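Local atomic coordinates of histidine acid phosphatase (Hafnia alvei, PDB entry 4ARU), a protein that belongs to branch 2 of the histidine phosphatase superfamily and, as a bacterial histidine acid phosphatase, has a mixed beta sheet packed against helices. Residues Glu54-Leu59 against Val355-Ala360; Gly62-Arg67 against Glu100-Gly105. All coordinates share one frame; numbering follows the deposited sequence.

Contact 1: residues Glu54-Leu59 against Val355-Ala360; sequences EHLISL and VYQTLA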
ATOM      1  N   GLU A  54     -13.390   2.748   8.077  1.00  6.46           N
ATOM      2  CA  GLU A  54     -12.902   2.737   9.448  1.00  7.02           C
ATOM      3  C   GLU A  54     -13.220   1.453  10.156  1.00  7.18           C
ATOM      4  O   GLU A  54     -12.372   0.862  10.853  1.00  6.79           O
ATOM      5  CB  GLU A  54     -13.470   3.941  10.200  1.00  7.90           C
ATOM      6  CG  GLU A  54     -12.936   5.270   9.730  1.00  8.65           C
ATOM      7  CD  GLU A  54     -13.700   6.442  10.343  1.00 10.56           C
ATOM      8  OE1 GLU A  54     -14.815   6.769   9.904  1.00 12.24           O
ATOM      9  OE2 GLU A  54     -13.191   7.060  11.312  1.00 12.02           O
ATOM     10  N   HIS A  55     -14.447   0.993  10.011  1.00  7.22           N
ATOM     11  CA  HIS A  55     -14.874  -0.285  10.619  1.00  7.50           C
ATOM     12  C   HIS A  55     -13.982  -1.434  10.144  1.00  7.05           C
ATOM     13  O   HIS A  55     -13.505  -2.251  10.915  1.00  7.19           O
ATOM     14  CB  HIS A  55     -16.336  -0.551  10.333  1.00  8.26           C
ATOM     15  CG  HIS A  55     -16.797  -1.882  10.824  1.00  9.00           C
ATOM     16  ND1 HIS A  55     -16.773  -2.247  12.159  1.00  9.86           N
ATOM     17  CD2 HIS A  55     -17.205  -2.973  10.141  1.00  9.50           C
ATOM     18  CE1 HIS A  55     -17.204  -3.497  12.269  1.00 10.37           C
ATOM     19  NE2 HIS A  55     -17.483  -3.950  11.062  1.00 10.23           N
ATOM     20  N   LEU A  56     -13.757  -1.475   8.847  1.00  6.54           N
ATOM     21  CA  LEU A  56     -12.924  -2.511   8.257  1.00  6.30           C
ATOM     22  C   LEU A  56     -11.509  -2.474   8.778  1.00  6.15           C
ATOM     23  O   LEU A  56     -10.917  -3.538   8.977  1.00  6.35           O
ATOM     24  CB  LEU A  56     -13.003  -2.450   6.709  1.00  6.04           C
ATOM     25  CG  LEU A  56     -14.323  -2.901   6.072  1.00  6.39           C
ATOM     26  CD1 LEU A  56     -14.395  -2.457   4.636  1.00  6.25           C
ATOM     27  CD2 LEU A  56     -14.489  -4.407   6.174  1.00  6.71           C
ATOM     28  N   ILE A  57     -10.927  -1.289   8.982  1.00  6.00           N
ATOM     29  CA  ILE A  57      -9.621  -1.186   9.608  1.00  6.04           C
ATOM     30  C   ILE A  57      -9.673  -1.672  11.037  1.00  6.44           C
ATOM     31  O   ILE A  57      -8.741  -2.373  11.476  1.00  6.43           O
ATOM     32  CB  ILE A  57      -9.089   0.249   9.552  1.00  5.96           C
ATOM     33  CG1 ILE A  57      -8.809   0.670   8.128  1.00  5.86           C
ATOM     34  CG2 ILE A  57      -7.831   0.402  10.422  1.00  5.91           C
ATOM     35  CD1 ILE A  57      -7.699  -0.081   7.402  1.00  5.65           C
ATOM     36  N   SER A  58     -10.728  -1.325  11.786  1.00  6.76           N
ATOM     37  CA  SER A  58     -10.829  -1.826  13.166  0.50  7.37           C
ATOM     38  C   SER A  58     -10.889  -3.358  13.203  1.00  7.64           C
ATOM     39  O   SER A  58     -10.329  -3.952  14.115  1.00  7.76           O
ATOM     40  CB  SER A  58     -12.023  -1.214  13.895  0.50  7.98           C
ATOM     41  OG  SER A  58     -13.243  -1.823  13.523  0.50  8.53           O
ATOM     42  N   LEU A  59     -11.515  -3.978  12.191  1.00  7.62           N
ATOM     43  CA  LEU A  59     -11.555  -5.457  12.148  1.00  8.13           C
ATOM     44  C   LEU A  59     -10.100  -5.974  12.013  1.00  7.73           C
ATOM     45  O   LEU A  59      -9.715  -6.957  12.679  1.00  8.41           O
ATOM     46  CB  LEU A  59     -12.458  -5.990  11.005  1.00  8.24           C
ATOM     47  CG  LEU A  59     -13.927  -5.698  11.166  1.00  8.90           C
ATOM     48  CD1 LEU A  59     -14.685  -6.239   9.941  1.00  9.40           C
ATOM     49  CD2 LEU A  59     -14.516  -6.279  12.443  1.00  9.53           C
ATOM     50  N   VAL A 355      -0.291  -8.730   4.915  1.00  7.33           N
ATOM     51  CA  VAL A 355      -1.504  -9.149   5.648  1.00  7.45           C
ATOM     52  C   VAL A 355      -2.658  -8.275   5.177  1.00  7.17           C
ATOM     53  O   VAL A 355      -2.486  -7.062   5.006  1.00  8.12           O
ATOM     54  CB  VAL A 355      -1.285  -8.998   7.163  1.00  7.65           C
ATOM     55  CG1 VAL A 355      -2.527  -9.397   7.968  1.00  8.21           C
ATOM     56  CG2 VAL A 355      -0.107  -9.861   7.603  1.00  8.15           C
ATOM     57  N   TYR A 356      -3.780  -8.893   4.881  1.00  6.64           N
ATOM     58  CA  TYR A 356      -4.863  -8.227   4.137  1.00  6.50           C
ATOM     59  C   TYR A 356      -6.188  -8.912   4.262  1.00  6.72           C
ATOM     60  O   TYR A 356      -6.259 -10.082   4.599  1.00  6.90           O
ATOM     61  CB  TYR A 356      -4.467  -8.163   2.658  1.00  6.71           C
ATOM     62  CG  TYR A 356      -4.432  -9.545   2.051  1.00  6.82           C
ATOM     63  CD1 TYR A 356      -3.353 -10.398   2.243  1.00  6.98           C
ATOM     64  CD2 TYR A 356      -5.530 -10.057   1.314  1.00  7.29           C
ATOM     65  CE1 TYR A 356      -3.320 -11.646   1.681  1.00  7.51           C
ATOM     66  CE2 TYR A 356      -5.523 -11.322   0.804  1.00  7.83           C
ATOM     67  CZ  TYR A 356      -4.411 -12.137   1.024  1.00  7.70           C
ATOM     68  OH  TYR A 356      -4.408 -13.405   0.525  1.00  8.63           O
ATOM     69  N   GLN A 357      -7.237  -8.139   3.998  1.00  6.43           N
ATOM     70  CA  GLN A 357      -8.546  -8.672   3.785  1.00  6.93           C
ATOM     71  C   GLN A 357      -8.729  -9.055   2.318  1.00  6.92           C
ATOM     72  O   GLN A 357      -8.409  -8.272   1.413  1.00  6.84           O
ATOM     73  CB  GLN A 357      -9.592  -7.655   4.190  1.00  7.13           C
ATOM     74  CG  GLN A 357      -9.727  -7.532   5.704  1.00  7.36           C
ATOM     75  CD  GLN A 357     -10.003  -6.120   6.177  1.00  7.42           C
ATOM     76  OE1 GLN A 357      -9.234  -5.188   5.874  1.00  7.25           O
ATOM     77  NE2 GLN A 357     -10.981  -5.985   7.048  1.00  7.68           N
ATOM     78  N   THR A 358      -9.259 -10.245   2.111  1.00  7.15           N
ATOM     79  CA  THR A 358      -9.705 -10.654   0.786  1.00  7.45           C
ATOM     80  C   THR A 358     -10.794  -9.741   0.294  1.00  7.55           C
ATOM     81  O   THR A 358     -11.420  -8.985   1.050  1.00  7.11           O
ATOM     82  CB  THR A 358     -10.203 -12.097   0.737  1.00  8.08           C
ATOM     83  OG1 THR A 358     -11.429 -12.202   1.467  1.00  8.32           O
ATOM     84  CG2 THR A 358      -9.208 -13.082   1.260  1.00  8.01           C
ATOM     85  N   LEU A 359     -11.038  -9.765  -1.002  1.00  8.28           N
ATOM     86  CA  LEU A 359     -12.108  -8.976  -1.561  1.00  8.95           C
ATOM     87  C   LEU A 359     -13.464  -9.293  -0.902  1.00  8.64           C
ATOM     88  O   LEU A 359     -14.232  -8.367  -0.581  1.00  8.04           O
ATOM     89  CB  LEU A 359     -12.192  -9.126  -3.102  1.00 10.76           C
ATOM     90  CG  LEU A 359     -13.029  -8.045  -3.817  1.00 12.09           C
ATOM     91  CD1 LEU A 359     -12.611  -6.621  -3.499  1.00 12.77           C
ATOM     92  CD2 LEU A 359     -12.996  -8.351  -5.329  1.00 13.70           C
ATOM     93  N   ALA A 360     -13.693 -10.581  -0.656  1.00  8.44           N
ATOM     94  CA  ALA A 360     -14.905 -11.040   0.038  1.00  8.85           C
ATOM     95  C   ALA A 360     -14.945 -10.536   1.496  1.00  8.54           C
ATOM     96  O   ALA A 360     -16.011 -10.153   1.993  1.00  8.74           O
ATOM     97  CB  ALA A 360     -14.985 -12.542   0.034  1.00  9.46           C
TER

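Contact 2: residues Gly62-Arg67 against Glu100-Gly105; sequences GFYRER and EAFLAG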
ATOM      1  N   GLY A  62      -8.374  -5.735  15.388  1.00  8.34           N
ATOM      2  CA  GLY A  62      -8.791  -6.891  16.212  1.00  9.06           C
ATOM      3  C   GLY A  62      -8.026  -8.141  15.829  1.00  9.34           C
ATOM      4  O   GLY A  62      -7.682  -8.931  16.700  1.00  9.95           O
ATOM      5  N   PHE A  63      -7.792  -8.340  14.547  1.00  8.93           N
ATOM      6  CA  PHE A  63      -7.025  -9.508  14.107  1.00  9.39           C
ATOM      7  C   PHE A  63      -5.583  -9.404  14.599  1.00  9.01           C
ATOM      8  O   PHE A  63      -5.023 -10.369  15.149  1.00  8.85           O
ATOM      9  CB  PHE A  63      -7.050  -9.626  12.588  1.00  9.74           C
ATOM     10  CG  PHE A  63      -6.202 -10.770  12.086  1.00 10.46           C
ATOM     11  CD1 PHE A  63      -6.609 -12.087  12.303  1.00 11.54           C
ATOM     12  CD2 PHE A  63      -4.963 -10.530  11.512  1.00 10.74           C
ATOM     13  CE1 PHE A  63      -5.810 -13.160  11.878  1.00 12.08           C
ATOM     14  CE2 PHE A  63      -4.162 -11.585  11.099  1.00 11.56           C
ATOM     15  CZ  PHE A  63      -4.601 -12.897  11.292  1.00 11.87           C
ATOM     16  N   TYR A  64      -4.988  -8.237  14.422  1.00  8.39           N
ATOM     17  CA  TYR A  64      -3.640  -7.997  14.907  1.00  8.59           C
ATOM     18  C   TYR A  64      -3.537  -8.228  16.410  1.00  8.84           C
ATOM     19  O   TYR A  64      -2.565  -8.831  16.895  1.00  8.94           O
ATOM     20  CB  TYR A  64      -3.150  -6.574  14.586  1.00  8.44           C
ATOM     21  CG  TYR A  64      -2.852  -6.255  13.148  1.00  8.46           C
ATOM     22  CD1 TYR A  64      -1.954  -6.995  12.399  1.00  9.41           C
ATOM     23  CD2 TYR A  64      -3.465  -5.165  12.542  1.00  8.72           C
ATOM     24  CE1 TYR A  64      -1.721  -6.649  11.053  1.00  9.32           C
ATOM     25  CE2 TYR A  64      -3.211  -4.820  11.221  1.00  9.54           C
ATOM     26  CZ  TYR A  64      -2.379  -5.578  10.490  1.00  9.81           C
ATOM     27  OH  TYR A  64      -2.181  -5.123   9.161  1.00 12.21           O
ATOM     28  N   ARG A  65      -4.547  -7.792  17.153  1.00  9.20           N
ATOM     29  CA  ARG A  65      -4.580  -8.059  18.597  1.00 10.15           C
ATOM     30  C   ARG A  65      -4.496  -9.551  18.882  1.00 10.73           C
ATOM     31  O   ARG A  65      -3.662  -9.989  19.686  1.00 10.78           O
ATOM     32  CB  ARG A  65      -5.814  -7.432  19.275  1.00 11.06           C
ATOM     33  CG  ARG A  65      -5.921  -7.704  20.772  1.00 12.59           C
ATOM     34  CD  ARG A  65      -4.621  -7.299  21.469  1.00 14.05           C
ATOM     35  NE  ARG A  65      -4.617  -7.459  22.930  1.00 15.97           N
ATOM     36  CZ  ARG A  65      -5.157  -6.595  23.799  1.00 16.80           C
ATOM     37  NH1 ARG A  65      -5.760  -5.480  23.395  1.00 16.46           N
ATOM     38  NH2 ARG A  65      -5.086  -6.848  25.102  1.00 18.73           N
ATOM     39  N   GLU A  66      -5.321 -10.353  18.203  1.00 10.81           N
ATOM     40  CA  GLU A  66      -5.341 -11.784  18.463  1.00 11.69           C
ATOM     41  C   GLU A  66      -4.000 -12.399  18.069  1.00 11.52           C
ATOM     42  O   GLU A  66      -3.512 -13.256  18.816  1.00 11.54           O
ATOM     43  CB  GLU A  66      -6.448 -12.481  17.690  1.00 12.66           C
ATOM     44  CG  GLU A  66      -7.854 -12.204  18.158  1.00 14.33           C
ATOM     45  CD  GLU A  66      -8.884 -13.266  17.732  1.00 16.61           C
ATOM     46  OE1 GLU A  66      -8.550 -14.444  17.494  1.00 17.12           O
ATOM     47  OE2 GLU A  66     -10.080 -12.909  17.679  1.00 19.69           O
ATOM     48  N   ARG A  67      -3.417 -11.989  16.939  1.00 11.25           N
ATOM     49  CA  ARG A  67      -2.178 -12.596  16.447  1.00 12.08           C
ATOM     50  C   ARG A  67      -1.056 -12.246  17.423  1.00 11.62           C
ATOM     51  O   ARG A  67      -0.288 -13.117  17.860  1.00 11.34           O
ATOM     52  CB  ARG A  67      -1.856 -12.045  15.055  1.00 14.03           C
ATOM     53  CG  ARG A  67      -0.498 -12.435  14.461  1.00 17.72           C
ATOM     54  CD  ARG A  67      -0.433 -11.793  13.076  1.00 22.19           C
ATOM     55  NE  ARG A  67       0.849 -11.864  12.361  1.00 26.83           N
ATOM     56  CZ  ARG A  67       1.026 -12.347  11.119  1.00 30.75           C
ATOM     57  NH1 ARG A  67       0.013 -12.843  10.385  1.00 32.21           N
ATOM     58  NH2 ARG A  67       2.250 -12.321  10.593  1.00 33.75           N
ATOM     59  N   GLU A 100      -6.448   5.826  13.919  1.00  6.74           N
ATOM     60  CA  GLU A 100      -7.422   5.764  15.041  1.00  7.50           C
ATOM     61  C   GLU A 100      -8.276   4.473  15.032  1.00  7.12           C
ATOM     62  O   GLU A 100      -8.515   3.900  16.079  1.00  6.94           O
ATOM     63  CB  GLU A 100      -8.305   7.006  15.046  1.00  8.94           C
ATOM     64  CG  GLU A 100      -7.450   8.227  15.408  1.00 10.76           C
ATOM     65  CD  GLU A 100      -8.155   9.550  15.506  1.00 13.71           C
ATOM     66  OE1 GLU A 100      -9.322   9.683  15.052  1.00 16.21           O
ATOM     67  OE2 GLU A 100      -7.516  10.454  16.120  1.00 18.04           O
ATOM     68  N   ALA A 101      -8.667   4.011  13.855  1.00  6.68           N
ATOM     69  CA  ALA A 101      -9.464   2.816  13.733  1.00  6.72           C
ATOM     70  C   ALA A 101      -8.646   1.571  14.083  1.00  6.51           C
ATOM     71  O   ALA A 101      -9.170   0.621  14.685  1.00  6.85           O
ATOM     72  CB  ALA A 101     -10.051   2.704  12.338  1.00  6.61           C
ATOM     73  N   PHE A 102      -7.366   1.585  13.737  1.00  6.19           N
ATOM     74  CA  PHE A 102      -6.460   0.509  14.149  1.00  6.25           C
ATOM     75  C   PHE A 102      -6.376   0.404  15.649  1.00  6.75           C
ATOM     76  O   PHE A 102      -6.556  -0.687  16.216  1.00  6.86           O
ATOM     77  CB  PHE A 102      -5.060   0.728  13.538  1.00  6.16           C
ATOM     78  CG  PHE A 102      -3.978  -0.093  14.191  1.00  6.50           C
ATOM     79  CD1 PHE A 102      -3.787  -1.435  13.915  1.00  6.56           C
ATOM     80  CD2 PHE A 102      -3.133   0.493  15.119  1.00  6.99           C
ATOM     81  CE1 PHE A 102      -2.801  -2.179  14.540  1.00  6.59           C
ATOM     82  CE2 PHE A 102      -2.156  -0.237  15.758  1.00  7.31           C
ATOM     83  CZ  PHE A 102      -1.947  -1.554  15.443  1.00  7.08           C
ATOM     84  N   LEU A 103      -6.210   1.545  16.336  1.00  7.01           N
ATOM     85  CA  LEU A 103      -6.160   1.536  17.806  1.00  7.73           C
ATOM     86  C   LEU A 103      -7.492   1.050  18.385  1.00  8.32           C
ATOM     87  O   LEU A 103      -7.499   0.302  19.367  1.00  8.72           O
ATOM     88  CB  LEU A 103      -5.827   2.937  18.343  1.00  8.03           C
ATOM     89  CG  LEU A 103      -4.423   3.426  18.010  1.00  8.02           C
ATOM     90  CD1 LEU A 103      -4.351   4.884  18.440  1.00  8.45           C
ATOM     91  CD2 LEU A 103      -3.380   2.581  18.702  1.00  8.43           C
ATOM     92  N   ALA A 104      -8.629   1.439  17.789  1.00  8.23           N
ATOM     93  CA  ALA A 104      -9.941   1.034  18.314  1.00  9.07           C
ATOM     94  C   ALA A 104     -10.147  -0.482  18.188  1.00  9.29           C
ATOM     95  O   ALA A 104     -10.817  -1.052  19.048  1.00 10.72           O
ATOM     96  CB  ALA A 104     -11.031   1.751  17.576  1.00  9.08           C
ATOM     97  N   GLY A 105      -9.570  -1.122  17.156  1.00  8.90           N
ATOM     98  CA  GLY A 105      -9.670  -2.566  17.000  1.00  8.91           C
ATOM     99  C   GLY A 105      -8.640  -3.318  17.821  1.00  9.20           C
ATOM    100  O   GLY A 105      -8.922  -4.343  18.406  1.00  9.89           O
TER

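Contact 1: residues Glu54-Leu59 against Val355-Ala360
Helix 51-70 packs against the central mixed sheet of this phosphatase fold, and Gln357, just past the end of strand 348-356, ties the two together through Leu56. Its side-chain amide reaches across the gap, and NE2 donates to the backbone carbonyl Leu56 O at 3.1 Å with an N-H...O angle of 158°. NE2 approaches Leu56 O tilted 34° from the carbonyl plane. CG of Gln357 is placed beside the backbone N, and a bend at chi2 (144°) directs the amide at the helix. This bond also sets which end of the amide faces Leu56 O, the nitrogen and not OE1. Leucine carbons border the same nitrogen: CD2 of Leu56 lies 3.9 Å from NE2, and CB of Leu59 lies 4.2 Å from it. On the same turn of helix, Leu59 CG lies 3.9 Å above the plane of the His55 ring, offset toward its rim. Beyond the contact, Gln357 also leans on Met60 of helix 51-70. Ile57 packs against Thr98 and Ala101 of helix 93-106, while Thr358 N-caps helix 359-363, whose Leu359 rests on helix 213-229.

Contact 2: residues Gly62-Arg67 against Glu100-Gly105
NH2 of Arg65 donates to two carbonyls, Pro75 O and Asn78 O, while NH1 of the same guanidinium donates to Leu106 O, at the end of helix 93-106. Arg65 belongs to helix 51-70, which packs on helix 93-106 as a helix pair of the phosphatase fold, the local axes 8.9 Å apart at closest and their directions 48° apart. The positive group is thus held at the C-terminal end of helix 93-106, where the helix dipole would probably favour it. The backbones come together where Gly105 lacks a side chain, its CA lying 4.5 Å from that of its partner Gly62; a CB on Gly105 would crowd Gly62 N. Here Gly62 CA makes a CA-H...O contact with Gly105 O at 3.4 Å; the amide Gly62 N is near the same oxygen but is too poorly angled for a hydrogen bond. Deeper toward the sheet, the rings of Tyr64 and Phe102 meet obliquely, with centroids 5.9 Å apart and planes at 66°. Phe102 has CG anti to its backbone N (chi1 164°), which swings the ring toward helix 51-70. That ring also stacks with Phe302 of strand 300-305, while Tyr64 rests on Ala335 and Val337 of strand 335-342, so both aromatics carry the helix pair onto the sheet. The rings touch where Tyr64 CD2 comes in at the edge of the Phe102 ring, in its plane, 3.7 Å from CE1.

Overall arrangement
Helix 51-70 belongs to both contacts: contact 1 uses its earlier turns and contact 2 later ones, with centres about 11 Å apart on the same side of the chain's centre. Along the chain, 54-59 and 62-67 come first, 100-105 follows, and 355-360 returns nearly 300 residues after 54-59, so contact 2 is the local closure and contact 1 the distant one. The two also touch directly, since Ser58 CB packs 3.5 Å from Ala101 O. Helix 51-70 is therefore joined both to helix 93-106 and to the end of strand 348-356, which brings sequence-distant parts of the chain together.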